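Halogenase PltM (Pseudomonas fluorescens, PDB 6BZN) halogenates phenolic substrates as a flavin-dependent enzyme, accepting chloride, bromide and iodide as the halide. Local coordinates at residues A55-R59 with D144-L148; D172-V176 with A186-I190; R237-P241 with R517-K521; I252-W257 with Y404-S408. All coordinates share one frame; numbering follows the deposited sequence.

Contact 1. Residues A55-R59 with D144-L148; sequences AQHPR and DYFAL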
loop_
_atom_site.group_PDB
_atom_site.type_symbol
_atom_site.label_atom_id
_atom_site.label_comp_id
_atom_site.label_asym_id
_atom_site.label_seq_id
_atom_site.Cartn_x
_atom_site.Cartn_y
_atom_site.Cartn_z
ATOM N N ALA A 55 13.447 -16.166 -5.314
ATOM C CA ALA A 55 13.591 -15.380 -6.532
ATOM C C ALA A 55 14.975 -14.731 -6.560
ATOM O O ALA A 55 15.792 -14.929 -5.650
ATOM C CB ALA A 55 12.501 -14.323 -6.585
ATOM N N GLN A 56 15.231 -13.961 -7.612
ATOM C CA GLN A 56 16.430 -13.145 -7.677
ATOM C C GLN A 56 16.170 -11.773 -8.279
ATOM O O GLN A 56 15.216 -11.582 -9.013
ATOM C CB GLN A 56 17.552 -13.873 -8.418
ATOM C CG GLN A 56 17.250 -14.371 -9.814
ATOM C CD GLN A 56 18.254 -15.438 -10.251
ATOM O OE1 GLN A 56 19.437 -15.389 -9.878
ATOM N NE2 GLN A 56 17.785 -16.420 -11.015
ATOM N N HIS A 57 17.019 -10.816 -7.929
ATOM C CA HIS A 57 16.952 -9.475 -8.501
ATOM C C HIS A 57 17.725 -9.492 -9.822
ATOM O O HIS A 57 18.687 -10.247 -9.948
ATOM C CB HIS A 57 17.553 -8.440 -7.553
ATOM C CG HIS A 57 16.752 -8.237 -6.312
ATOM N ND1 HIS A 57 15.749 -7.295 -6.224
ATOM C CD2 HIS A 57 16.769 -8.879 -5.123
ATOM C CE1 HIS A 57 15.206 -7.348 -5.020
ATOM N NE2 HIS A 57 15.802 -8.307 -4.338
ATOM N N PRO A 58 17.325 -8.694 -10.809
ATOM C CA PRO A 58 16.166 -7.822 -10.763
ATOM C C PRO A 58 14.865 -8.591 -10.998
ATOM O O PRO A 58 14.850 -9.593 -11.705
ATOM C CB PRO A 58 16.418 -6.877 -11.937
ATOM C CG PRO A 58 17.068 -7.760 -12.935
ATOM C CD PRO A 58 18.003 -8.618 -12.116
ATOM N N ARG A 59 13.774 -8.119 -10.416
ATOM C CA ARG A 59 12.471 -8.681 -10.760
ATOM C C ARG A 59 11.349 -7.672 -10.630
ATOM O O ARG A 59 11.418 -6.740 -9.852
ATOM C CB ARG A 59 12.173 -9.940 -9.927
ATOM C CG ARG A 59 11.675 -9.711 -8.514
ATOM C CD ARG A 59 12.686 -9.059 -7.582
ATOM N NE ARG A 59 12.233 -9.257 -6.197
ATOM C CZ ARG A 59 12.611 -10.253 -5.373
ATOM N NH1 ARG A 59 13.527 -11.157 -5.726
ATOM N NH2 ARG A 59 12.088 -10.325 -4.145
ATOM N N ASP A 144 13.514 -1.844 -5.260
ATOM C CA ASP A 144 13.770 -3.000 -4.383
ATOM C C ASP A 144 15.217 -3.462 -4.443
ATOM O O ASP A 144 15.772 -3.856 -3.430
ATOM C CB ASP A 144 12.812 -4.164 -4.682
ATOM C CG ASP A 144 11.364 -3.849 -4.257
ATOM O OD1 ASP A 144 11.006 -2.658 -4.098
ATOM O OD2 ASP A 144 10.575 -4.790 -4.082
ATOM N N TYR A 145 15.835 -3.399 -5.621
ATOM C CA TYR A 145 17.222 -3.826 -5.744
ATOM C C TYR A 145 18.090 -2.854 -4.922
ATOM O O TYR A 145 18.940 -3.282 -4.144
ATOM C CB TYR A 145 17.688 -3.881 -7.201
ATOM C CG TYR A 145 18.840 -4.850 -7.501
ATOM C CD1 TYR A 145 19.504 -5.558 -6.488
ATOM C CD2 TYR A 145 19.275 -5.043 -8.813
ATOM C CE1 TYR A 145 20.541 -6.442 -6.773
ATOM C CE2 TYR A 145 20.323 -5.915 -9.101
ATOM C CZ TYR A 145 20.948 -6.615 -8.076
ATOM O OH TYR A 145 21.979 -7.498 -8.339
ATOM N N PHE A 146 17.820 -1.555 -5.054
ATOM C CA PHE A 146 18.488 -0.526 -4.236
ATOM C C PHE A 146 18.320 -0.780 -2.734
ATOM O O PHE A 146 19.280 -0.686 -1.983
ATOM C CB PHE A 146 17.966 0.863 -4.616
ATOM C CG PHE A 146 18.623 1.989 -3.885
ATOM C CD1 PHE A 146 18.079 2.471 -2.692
ATOM C CD2 PHE A 146 19.763 2.589 -4.388
ATOM C CE1 PHE A 146 18.675 3.530 -2.020
ATOM C CE2 PHE A 146 20.372 3.634 -3.713
ATOM C CZ PHE A 146 19.823 4.114 -2.534
ATOM N N ALA A 147 17.102 -1.113 -2.315
ATOM C CA ALA A 147 16.829 -1.450 -0.922
ATOM C C ALA A 147 17.674 -2.630 -0.453
ATOM O O ALA A 147 18.279 -2.566 0.632
ATOM C CB ALA A 147 15.343 -1.749 -0.719
ATOM N N LEU A 148 17.754 -3.689 -1.256
ATOM C CA LEU A 148 18.618 -4.812 -0.881
ATOM C C LEU A 148 20.070 -4.359 -0.738
ATOM O O LEU A 148 20.779 -4.810 0.157
ATOM C CB LEU A 148 18.536 -5.952 -1.887
ATOM C CG LEU A 148 19.367 -7.195 -1.535
ATOM C CD1 LEU A 148 18.971 -7.779 -0.181
ATOM C CD2 LEU A 148 19.188 -8.244 -2.610
HETATM O O HOH W 1 10.996 -7.328 -4.871
#

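Contact 2. Residues D172-V176 with A186-I190; sequences DGVEV and AAFII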
loop_
_atom_site.group_PDB
_atom_site.type_symbol
_atom_site.label_atom_id
_atom_site.label_comp_id
_atom_site.label_asym_id
_atom_site.label_seq_id
_atom_site.Cartn_x
_atom_site.Cartn_y
_atom_site.Cartn_z
ATOM N N ASP A 172 14.146 -23.311 21.277
ATOM C CA ASP A 172 15.452 -22.630 21.361
ATOM C C ASP A 172 15.894 -21.933 20.054
ATOM O O ASP A 172 17.044 -21.510 19.938
ATOM C CB ASP A 172 16.546 -23.583 21.893
ATOM C CG ASP A 172 16.715 -24.831 21.055
ATOM O OD1 ASP A 172 15.995 -24.995 20.041
ATOM O OD2 ASP A 172 17.572 -25.663 21.432
ATOM N N GLY A 173 14.981 -21.795 19.095
ATOM C CA GLY A 173 15.280 -21.085 17.857
ATOM C C GLY A 173 14.583 -21.651 16.651
ATOM O O GLY A 173 13.604 -22.392 16.768
ATOM N N VAL A 174 15.101 -21.295 15.483
ATOM C CA VAL A 174 14.513 -21.676 14.223
ATOM C C VAL A 174 15.573 -22.382 13.409
ATOM O O VAL A 174 16.745 -22.042 13.496
ATOM C CB VAL A 174 14.020 -20.425 13.467
ATOM C CG1 VAL A 174 13.473 -20.785 12.098
ATOM C CG2 VAL A 174 12.959 -19.725 14.298
ATOM N N GLU A 175 15.166 -23.365 12.621
ATOM C CA GLU A 175 16.105 -24.049 11.748
ATOM C C GLU A 175 15.524 -24.154 10.351
ATOM O O GLU A 175 14.437 -24.692 10.170
ATOM C CB GLU A 175 16.479 -25.422 12.312
ATOM C CG GLU A 175 17.524 -26.133 11.453
ATOM C CD GLU A 175 18.142 -27.369 12.099
ATOM O OE1 GLU A 175 18.038 -27.543 13.330
ATOM O OE2 GLU A 175 18.765 -28.160 11.354
ATOM N N VAL A 176 16.260 -23.656 9.364
ATOM C CA VAL A 176 15.807 -23.664 7.985
ATOM C C VAL A 176 16.727 -24.585 7.189
ATOM O O VAL A 176 17.940 -24.379 7.155
ATOM C CB VAL A 176 15.772 -22.244 7.368
ATOM C CG1 VAL A 176 15.268 -22.303 5.926
ATOM C CG2 VAL A 176 14.883 -21.323 8.205
ATOM N N ALA A 186 18.638 -19.711 13.506
ATOM C CA ALA A 186 18.494 -18.375 14.050
ATOM C C ALA A 186 17.621 -18.351 15.293
ATOM O O ALA A 186 16.965 -19.350 15.635
ATOM C CB ALA A 186 17.938 -17.426 13.002
ATOM N N ALA A 187 17.634 -17.215 15.973
ATOM C CA ALA A 187 16.751 -17.018 17.117
ATOM C C ALA A 187 15.305 -16.735 16.701
ATOM O O ALA A 187 14.384 -16.984 17.489
ATOM C CB ALA A 187 17.266 -15.900 18.006
ATOM N N PHE A 188 15.106 -16.221 15.485
ATOM C CA PHE A 188 13.812 -15.651 15.078
ATOM C C PHE A 188 13.720 -15.615 13.555
ATOM O O PHE A 188 14.739 -15.427 12.871
ATOM C CB PHE A 188 13.718 -14.230 15.613
ATOM C CG PHE A 188 12.323 -13.655 15.670
ATOM C CD1 PHE A 188 11.413 -14.100 16.613
ATOM C CD2 PHE A 188 11.954 -12.606 14.834
ATOM C CE1 PHE A 188 10.142 -13.543 16.708
ATOM C CE2 PHE A 188 10.695 -12.029 14.928
ATOM C CZ PHE A 188 9.784 -12.499 15.861
ATOM N N ILE A 189 12.513 -15.795 13.034
ATOM C CA ILE A 189 12.291 -15.754 11.578
ATOM C C ILE A 189 11.194 -14.737 11.243
ATOM O O ILE A 189 10.142 -14.716 11.870
ATOM C CB ILE A 189 12.034 -17.162 10.978
ATOM C CG1 ILE A 189 11.972 -17.099 9.450
ATOM C CG2 ILE A 189 10.775 -17.839 11.518
ATOM C CD1 ILE A 189 12.288 -18.434 8.785
ATOM N N ILE A 190 11.482 -13.869 10.280
ATOM C CA ILE A 190 10.525 -12.870 9.798
ATOM C C ILE A 190 10.126 -13.239 8.379
ATOM O O ILE A 190 10.983 -13.373 7.511
ATOM C CB ILE A 190 11.124 -11.457 9.833
ATOM C CG1 ILE A 190 11.438 -11.092 11.278
ATOM C CG2 ILE A 190 10.162 -10.426 9.233
ATOM C CD1 ILE A 190 12.286 -9.852 11.432
#

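Contact 3. Residues R237-P241 with R517-K521; sequences RTRSP and RFILK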
loop_
_atom_site.group_PDB
_atom_site.type_symbol
_atom_site.label_atom_id
_atom_site.label_comp_id
_atom_site.label_asym_id
_atom_site.label_seq_id
_atom_site.Cartn_x
_atom_site.Cartn_y
_atom_site.Cartn_z
ATOM N N ARG A 237 -10.093 22.301 -19.380
ATOM C CA ARG A 237 -11.422 21.710 -19.340
ATOM C C ARG A 237 -11.766 21.135 -17.966
ATOM O O ARG A 237 -12.849 21.383 -17.448
ATOM C CB ARG A 237 -11.549 20.630 -20.425
ATOM C CG ARG A 237 -12.846 19.846 -20.437
ATOM C CD ARG A 237 -14.069 20.720 -20.681
ATOM N NE ARG A 237 -15.292 19.938 -20.502
ATOM C CZ ARG A 237 -15.918 19.728 -19.346
ATOM N NH1 ARG A 237 -15.467 20.243 -18.205
ATOM N NH2 ARG A 237 -17.022 18.990 -19.332
ATOM N N THR A 238 -10.863 20.352 -17.378
ATOM C CA THR A 238 -11.159 19.700 -16.108
ATOM C C THR A 238 -11.109 20.660 -14.929
ATOM O O THR A 238 -11.783 20.435 -13.931
ATOM C CB THR A 238 -10.197 18.529 -15.822
ATOM O OG1 THR A 238 -8.868 19.028 -15.741
ATOM C CG2 THR A 238 -10.295 17.491 -16.904
ATOM N N ARG A 239 -10.303 21.715 -15.044
ATOM C CA ARG A 239 -10.029 22.642 -13.942
ATOM C C ARG A 239 -9.300 21.972 -12.775
ATOM O O ARG A 239 -9.297 22.495 -11.654
ATOM C CB ARG A 239 -11.308 23.334 -13.429
ATOM C CG ARG A 239 -12.229 23.866 -14.525
ATOM C CD ARG A 239 -13.392 24.629 -13.904
ATOM N NE ARG A 239 -14.424 24.979 -14.880
ATOM C CZ ARG A 239 -15.509 25.720 -14.620
ATOM N NH1 ARG A 239 -16.381 25.979 -15.596
ATOM N NH2 ARG A 239 -15.735 26.217 -13.399
ATOM N N SER A 240 -8.668 20.823 -13.021
ATOM C CA SER A 240 -7.907 20.167 -11.982
ATOM C C SER A 240 -6.660 21.009 -11.708
ATOM O O SER A 240 -6.013 21.462 -12.642
ATOM C CB SER A 240 -7.481 18.766 -12.399
ATOM O OG SER A 240 -6.615 18.239 -11.413
ATOM N N PRO A 241 -6.317 21.206 -10.430
ATOM C CA PRO A 241 -5.085 21.893 -10.082
ATOM C C PRO A 241 -3.796 21.117 -10.431
ATOM O O PRO A 241 -2.723 21.713 -10.414
ATOM C CB PRO A 241 -5.211 22.072 -8.573
ATOM C CG PRO A 241 -6.045 20.925 -8.138
ATOM C CD PRO A 241 -7.013 20.685 -9.239
ATOM N N ARG A 517 -14.539 19.775 -6.035
ATOM C CA ARG A 517 -14.031 18.431 -6.327
ATOM C C ARG A 517 -12.510 18.261 -6.233
ATOM O O ARG A 517 -11.996 17.160 -6.441
ATOM C CB ARG A 517 -14.525 18.022 -7.704
ATOM C CG ARG A 517 -16.022 17.837 -7.692
ATOM C CD ARG A 517 -16.626 17.431 -9.017
ATOM N NE ARG A 517 -16.645 18.474 -10.039
ATOM C CZ ARG A 517 -15.773 18.601 -11.047
ATOM N NH1 ARG A 517 -14.722 17.796 -11.172
ATOM N NH2 ARG A 517 -15.930 19.579 -11.946
ATOM N N PHE A 518 -11.806 19.345 -5.933
ATOM C CA PHE A 518 -10.357 19.367 -5.831
ATOM C C PHE A 518 -10.005 20.026 -4.517
ATOM O O PHE A 518 -9.668 21.213 -4.464
ATOM C CB PHE A 518 -9.759 20.141 -7.010
ATOM C CG PHE A 518 -10.200 19.621 -8.340
ATOM C CD1 PHE A 518 -9.716 18.407 -8.808
ATOM C CD2 PHE A 518 -11.115 20.316 -9.114
ATOM C CE1 PHE A 518 -10.132 17.897 -10.018
ATOM C CE2 PHE A 518 -11.525 19.815 -10.341
ATOM C CZ PHE A 518 -11.040 18.602 -10.790
ATOM N N ILE A 519 -10.099 19.241 -3.455
ATOM C CA ILE A 519 -9.887 19.732 -2.097
ATOM C C ILE A 519 -8.414 20.065 -1.867
ATOM O O ILE A 519 -7.562 19.186 -1.982
ATOM C CB ILE A 519 -10.363 18.689 -1.067
ATOM C CG1 ILE A 519 -11.882 18.514 -1.182
ATOM C CG2 ILE A 519 -9.967 19.087 0.348
ATOM C CD1 ILE A 519 -12.397 17.230 -0.570
ATOM N N LEU A 520 -8.128 21.321 -1.523
ATOM C CA LEU A 520 -6.739 21.793 -1.367
ATOM C C LEU A 520 -6.283 21.718 0.079
ATOM O O LEU A 520 -7.093 21.798 1.007
ATOM C CB LEU A 520 -6.599 23.236 -1.871
ATOM C CG LEU A 520 -7.101 23.541 -3.279
ATOM C CD1 LEU A 520 -6.895 25.017 -3.598
ATOM C CD2 LEU A 520 -6.403 22.682 -4.329
ATOM N N LYS A 521 -4.977 21.555 0.266
ATOM C CA LYS A 521 -4.378 21.611 1.594
ATOM C C LYS A 521 -4.397 23.021 2.171
ATOM O O LYS A 521 -4.598 23.999 1.441
ATOM C CB LYS A 521 -2.918 21.137 1.585
ATOM C CG LYS A 521 -2.707 19.713 2.065
ATOM C CD LYS A 521 -2.920 18.694 0.977
ATOM C CE LYS A 521 -2.233 17.369 1.294
ATOM N NZ LYS A 521 -2.998 16.587 2.306
HETATM O O HOH W 2 -13.421 18.196 -13.572
HETATM O O HOH W 3 -14.304 21.416 -13.655
#

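Contact 4. Residues I252-W257 with Y404-S408; sequences IFEEGW and YEAFS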
loop_
_atom_site.group_PDB
_atom_site.type_symbol
_atom_site.label_atom_id
_atom_site.label_comp_id
_atom_site.label_asym_id
_atom_site.label_seq_id
_atom_site.Cartn_x
_atom_site.Cartn_y
_atom_site.Cartn_z
ATOM N N ILE A 252 -12.832 4.606 -12.351
ATOM C CA ILE A 252 -13.727 3.814 -11.515
ATOM C C ILE A 252 -15.071 3.641 -12.219
ATOM O O ILE A 252 -15.507 4.506 -13.000
ATOM C CB ILE A 252 -13.877 4.412 -10.095
ATOM C CG1 ILE A 252 -14.399 5.863 -10.143
ATOM C CG2 ILE A 252 -12.530 4.385 -9.385
ATOM C CD1 ILE A 252 -14.842 6.429 -8.805
ATOM N N PHE A 253 -15.710 2.506 -11.967
ATOM C CA PHE A 253 -16.988 2.183 -12.575
ATOM C C PHE A 253 -17.634 1.131 -11.697
ATOM O O PHE A 253 -17.000 0.616 -10.781
ATOM C CB PHE A 253 -16.787 1.704 -14.023
ATOM C CG PHE A 253 -15.607 0.798 -14.190
ATOM C CD1 PHE A 253 -15.737 -0.562 -13.970
ATOM C CD2 PHE A 253 -14.357 1.307 -14.535
ATOM C CE1 PHE A 253 -14.648 -1.408 -14.107
ATOM C CE2 PHE A 253 -13.263 0.476 -14.651
ATOM C CZ PHE A 253 -13.410 -0.881 -14.430
ATOM N N GLU A 254 -18.898 0.809 -11.958
ATOM C CA GLU A 254 -19.680 0.028 -10.997
ATOM C C GLU A 254 -19.021 -1.282 -10.512
ATOM O O GLU A 254 -19.081 -1.583 -9.333
ATOM C CB GLU A 254 -21.077 -0.284 -11.550
ATOM C CG GLU A 254 -21.994 -0.846 -10.467
ATOM C CD GLU A 254 -23.315 -1.345 -10.985
ATOM O OE1 GLU A 254 -23.865 -2.259 -10.325
ATOM O OE2 GLU A 254 -23.797 -0.830 -12.028
ATOM N N GLU A 255 -18.402 -2.024 -11.419
ATOM C CA GLU A 255 -17.905 -3.381 -11.138
ATOM C C GLU A 255 -16.413 -3.452 -10.838
ATOM O O GLU A 255 -15.876 -4.537 -10.598
ATOM C CB GLU A 255 -18.266 -4.355 -12.284
ATOM C CG GLU A 255 -17.510 -4.192 -13.597
ATOM C CD GLU A 255 -18.103 -3.161 -14.551
ATOM O OE1 GLU A 255 -18.960 -2.356 -14.140
ATOM O OE2 GLU A 255 -17.706 -3.150 -15.735
ATOM N N GLY A 256 -15.735 -2.312 -10.845
ATOM C CA GLY A 256 -14.293 -2.330 -10.727
ATOM C C GLY A 256 -13.595 -1.027 -10.993
ATOM O O GLY A 256 -14.206 0.040 -11.029
ATOM N N TRP A 257 -12.290 -1.126 -11.181
ATOM C CA TRP A 257 -11.487 0.043 -11.477
ATOM C C TRP A 257 -10.197 -0.314 -12.193
ATOM O O TRP A 257 -9.771 -1.479 -12.196
ATOM C CB TRP A 257 -11.204 0.826 -10.198
ATOM C CG TRP A 257 -10.216 0.226 -9.243
ATOM C CD1 TRP A 257 -10.422 -0.817 -8.370
ATOM C CD2 TRP A 257 -8.875 0.681 -9.015
ATOM N NE1 TRP A 257 -9.282 -1.036 -7.632
ATOM C CE2 TRP A 257 -8.322 -0.127 -8.002
ATOM C CE3 TRP A 257 -8.081 1.692 -9.580
ATOM C CZ2 TRP A 257 -7.001 0.039 -7.551
ATOM C CZ3 TRP A 257 -6.800 1.870 -9.122
ATOM C CH2 TRP A 257 -6.261 1.042 -8.120
ATOM N N TYR A 404 -15.659 0.264 -3.210
ATOM C CA TYR A 404 -16.181 -0.442 -4.380
ATOM C C TYR A 404 -17.714 -0.246 -4.522
ATOM O O TYR A 404 -18.223 -0.196 -5.627
ATOM C CB TYR A 404 -15.839 -1.930 -4.334
ATOM C CG TYR A 404 -14.518 -2.330 -4.978
ATOM C CD1 TYR A 404 -13.318 -2.235 -4.287
ATOM C CD2 TYR A 404 -14.476 -2.844 -6.276
ATOM C CE1 TYR A 404 -12.120 -2.642 -4.868
ATOM C CE2 TYR A 404 -13.282 -3.247 -6.854
ATOM C CZ TYR A 404 -12.100 -3.151 -6.145
ATOM O OH TYR A 404 -10.904 -3.573 -6.724
ATOM N N GLU A 405 -18.436 -0.142 -3.408
ATOM C CA GLU A 405 -19.874 0.156 -3.470
ATOM C C GLU A 405 -20.098 1.600 -3.930
ATOM O O GLU A 405 -20.994 1.868 -4.731
ATOM C CB GLU A 405 -20.534 -0.080 -2.119
ATOM C CG GLU A 405 -22.042 0.148 -2.094
ATOM C CD GLU A 405 -22.836 -0.823 -2.956
ATOM O OE1 GLU A 405 -22.350 -1.933 -3.277
ATOM O OE2 GLU A 405 -23.981 -0.463 -3.302
ATOM N N ALA A 406 -19.277 2.521 -3.434
ATOM C CA ALA A 406 -19.342 3.916 -3.854
ATOM C C ALA A 406 -18.999 4.138 -5.335
ATOM O O ALA A 406 -19.341 5.194 -5.876
ATOM C CB ALA A 406 -18.447 4.779 -2.985
ATOM N N PHE A 407 -18.325 3.184 -5.982
ATOM C CA PHE A 407 -18.088 3.259 -7.425
ATOM C C PHE A 407 -19.370 3.311 -8.273
ATOM O O PHE A 407 -19.291 3.624 -9.459
ATOM C CB PHE A 407 -17.298 2.046 -7.956
ATOM C CG PHE A 407 -15.857 1.917 -7.491
ATOM C CD1 PHE A 407 -15.157 2.934 -6.830
ATOM C CD2 PHE A 407 -15.174 0.740 -7.800
ATOM C CE1 PHE A 407 -13.820 2.743 -6.444
ATOM C CE2 PHE A 407 -13.850 0.555 -7.433
ATOM C CZ PHE A 407 -13.171 1.549 -6.744
ATOM N N SER A 408 -20.529 2.963 -7.705
ATOM C CA SER A 408 -21.787 2.911 -8.480
ATOM C C SER A 408 -22.277 4.249 -9.037
ATOM O O SER A 408 -23.106 4.245 -9.926
ATOM C CB SER A 408 -22.930 2.305 -7.650
ATOM O OG SER A 408 -23.155 3.076 -6.486
HETATM O O HOH W 4 -20.519 -0.377 -7.305
HETATM O O HOH W 5 -17.876 -2.796 -7.103
#

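Contact 1. Residues A55-R59 with D144-L148
His57 and Tyr145 bring their CA atoms to 6.3 Å of each other where the irregular loop 55-59 runs past the middle of helix 140-153, with no backbone hydrogen bond between the two. His57 carries most of the contact, through CB and the imidazole. With CG anti to its carbonyl carbon (chi1 -68°), His57 sends its ring into the angle between Tyr145 and Leu148. Its CB lies over the centre of the phenol face, 3.6 Å from the ring centroid of Tyr145 and 10° off the normal, a clear CH-pi contact. The two rings themselves are nearly parallel but slid apart, so they barely overlap. Beyond them, Leu148 CD2 closes to 3.5 Å on His57 CD2. The polar end of the imidazole is held from elsewhere, NE2 bonding to Ser31 O, while the guanidinium of Arg59 folds back so that His57 NE2 sits above the centre of its plane. A water completes the junction: it accepts from Arg59 NE at 2.6 Å and donates to Asp144 OD2 at 2.7 Å. Both charges have further partners outside the two segments, Arg59 a salt bridge to Asp53 and Asp144 one to Arg140 through OD1. Arg59, Asp53 and Arg140 all bind FAD in another structure of this protein, so the water-linked side chains belong to the FAD-binding region.

Contact 2. Residues D172-V176 with A186-I190
A strand pairing that breaks off at a corner is what joins Val174 to Ala186: strand 173-178 is the middle strand of a small antiparallel sheet, and strand 181-186 lies at its edge. The two residues form an antiparallel hydrogen-bonded pair. Val174 N donates to Ala186 O at 2.7 Å, and Ala186 N returns a bond to Val174 O at 3.0 Å, both close to straight. Gly173 lies just before the pair, its CA 3.3 Å from Ala186 O; a CB on it would run into that oxygen, and its backbone angles also call for glycine. At Ala187 the chain turns and enters strand 188-191 of the five-stranded parallel sheet, the Rossmann-type core of this flavoprotein family. Segment 188-190 runs at 61° to segment 173-176, their axes 6.6 Å apart at closest approach. The crossing is filled by aliphatic branches. Val174 presents both methyls to Ile189 CG2, each at 4.0 Å, and its torsion (CG1 anti to the backbone N, chi1 176°) is what spreads the pair over that branch. Cutting Val174 back to an alanine removes both methyls and is likely to leave a gap beside Ile189 CG2 where the strands cross. Further along the strand, Val176 CG2 meets the other end of the same isoleucine, 3.9 Å from Ile189 CD1. Leu169, from strand 164-170, packs against both Val174 and Ile189.

Contact 3. Residues R237-P241 with R517-K521
Partly buried packing near the protein surface joins Phe518, in the C-terminal tail, to Ser240 and Pro241, in the loop that leaves the short helix 235-238. The tail has no regular secondary structure here, and no direct hydrogen bond crosses the contact. Phe518 carries it with the flat of its ring: Ser240 CA stands over one face, 3.8 Å from the ring centroid and 16° off the normal, in a CH-pi contact. Pro241 CD comes to 3.5 Å from Phe518 CG, at the root of the ring, while Thr238 O and Arg239 O lie near Phe518 CE2. The ring reaches this bed because CG is turned anti to its carbonyl carbon (chi1 -55°). A serine in place of Phe518 would probably leave Ser240 CA and Pro241 CD without their aromatic partner and open a gap there. Leu520 extends the greasy strip, its CD2 4.2 Å from Pro241 CG. Polar linkage comes through two waters, both donating to Thr238 O, at 2.8 and 2.7 Å. The first accepts from Arg517 NH1 and the second from Arg517 NH2, so the guanidinium grips one carbonyl by two routes. Strand 126-131, an outer strand of the mixed sheet, touches both sides: Ala128 lies against Phe518, and Pro130 against Pro241 and Leu520. The helix itself runs out in an ST turn, in which Ser240 N donates to Thr238 OG1 at 3.3 Å just past Arg239, whose phi is positive.

Contact 4. Residues I252-W257 with Y404-S408
Glu254 O is gripped by two waters, and through them it faces Tyr404 O. One water donates to Glu254 O at 2.8 Å and to Tyr404 O at 3.0 Å; the other also bridges the two oxygens, although further acceptors compete for its protons. Glu254 belongs to a beta hairpin, whose type I turn from Phe253 to Gly256 links strands 248-253 and 256-262 of the mixed sheet, and the C-terminal end of helix 383-406 packs against it. Away from the waters the contact is mainly apolar. Phe407 CG lies anti to its carbonyl carbon (chi1 -67°), which drives the ring between the hairpin and the backbone of Tyr404. Ile252 CG2 lies over one face, toward the rim, in a CH-pi contact 4.0 Å from the centroid, while Tyr404 CA lies over the opposite face. Contacts on both faces probably limit how far the ring can tilt. Trp257 CD1 meets Phe407 at the ring edge, 3.8 Å from CE2, and with Tyr404 the three make an aromatic cluster. The indole and phenol planes stand at 73°, obliquely, with Trp257 CD1 3.6 Å from Tyr404 CZ. Asp347 fixes both polar ends, receiving Trp257 NE1 on OD1 and Tyr404 OH on OD2. A bound glycerol lies about 4 Å from the side chain of Trp257, consistent with a pocket beside it. At the turn, Phe253 N donates to Gly256 O at 3.0 Å, and that same oxygen sits over the centre of the Phe253 ring.

In the fold
Contacts 1, 2 and 4 are largely buried, whereas contact 3 lies partly exposed, where the C-terminal tail is laid along the protein. Contacts 1 and 2 lie on or beside the five-stranded parallel sheet, and contact 4 lies across the centre of the chain from both. Their chemistry follows their place: a histidine packed on a tyrosine face and a water bridge beside FAD-binding residues in contact 1, backbone pairing and aliphatic branches in contact 2, aromatic rings in contact 4. Contact 4, nested within the loop of chain closed by contact 3, includes a hairpin of the mixed sheet; contact 3 packs against its outer strand 126-131. Both use bridging waters, carbonyl to guanidinium in contact 3 and carbonyl to carbonyl in contact 4.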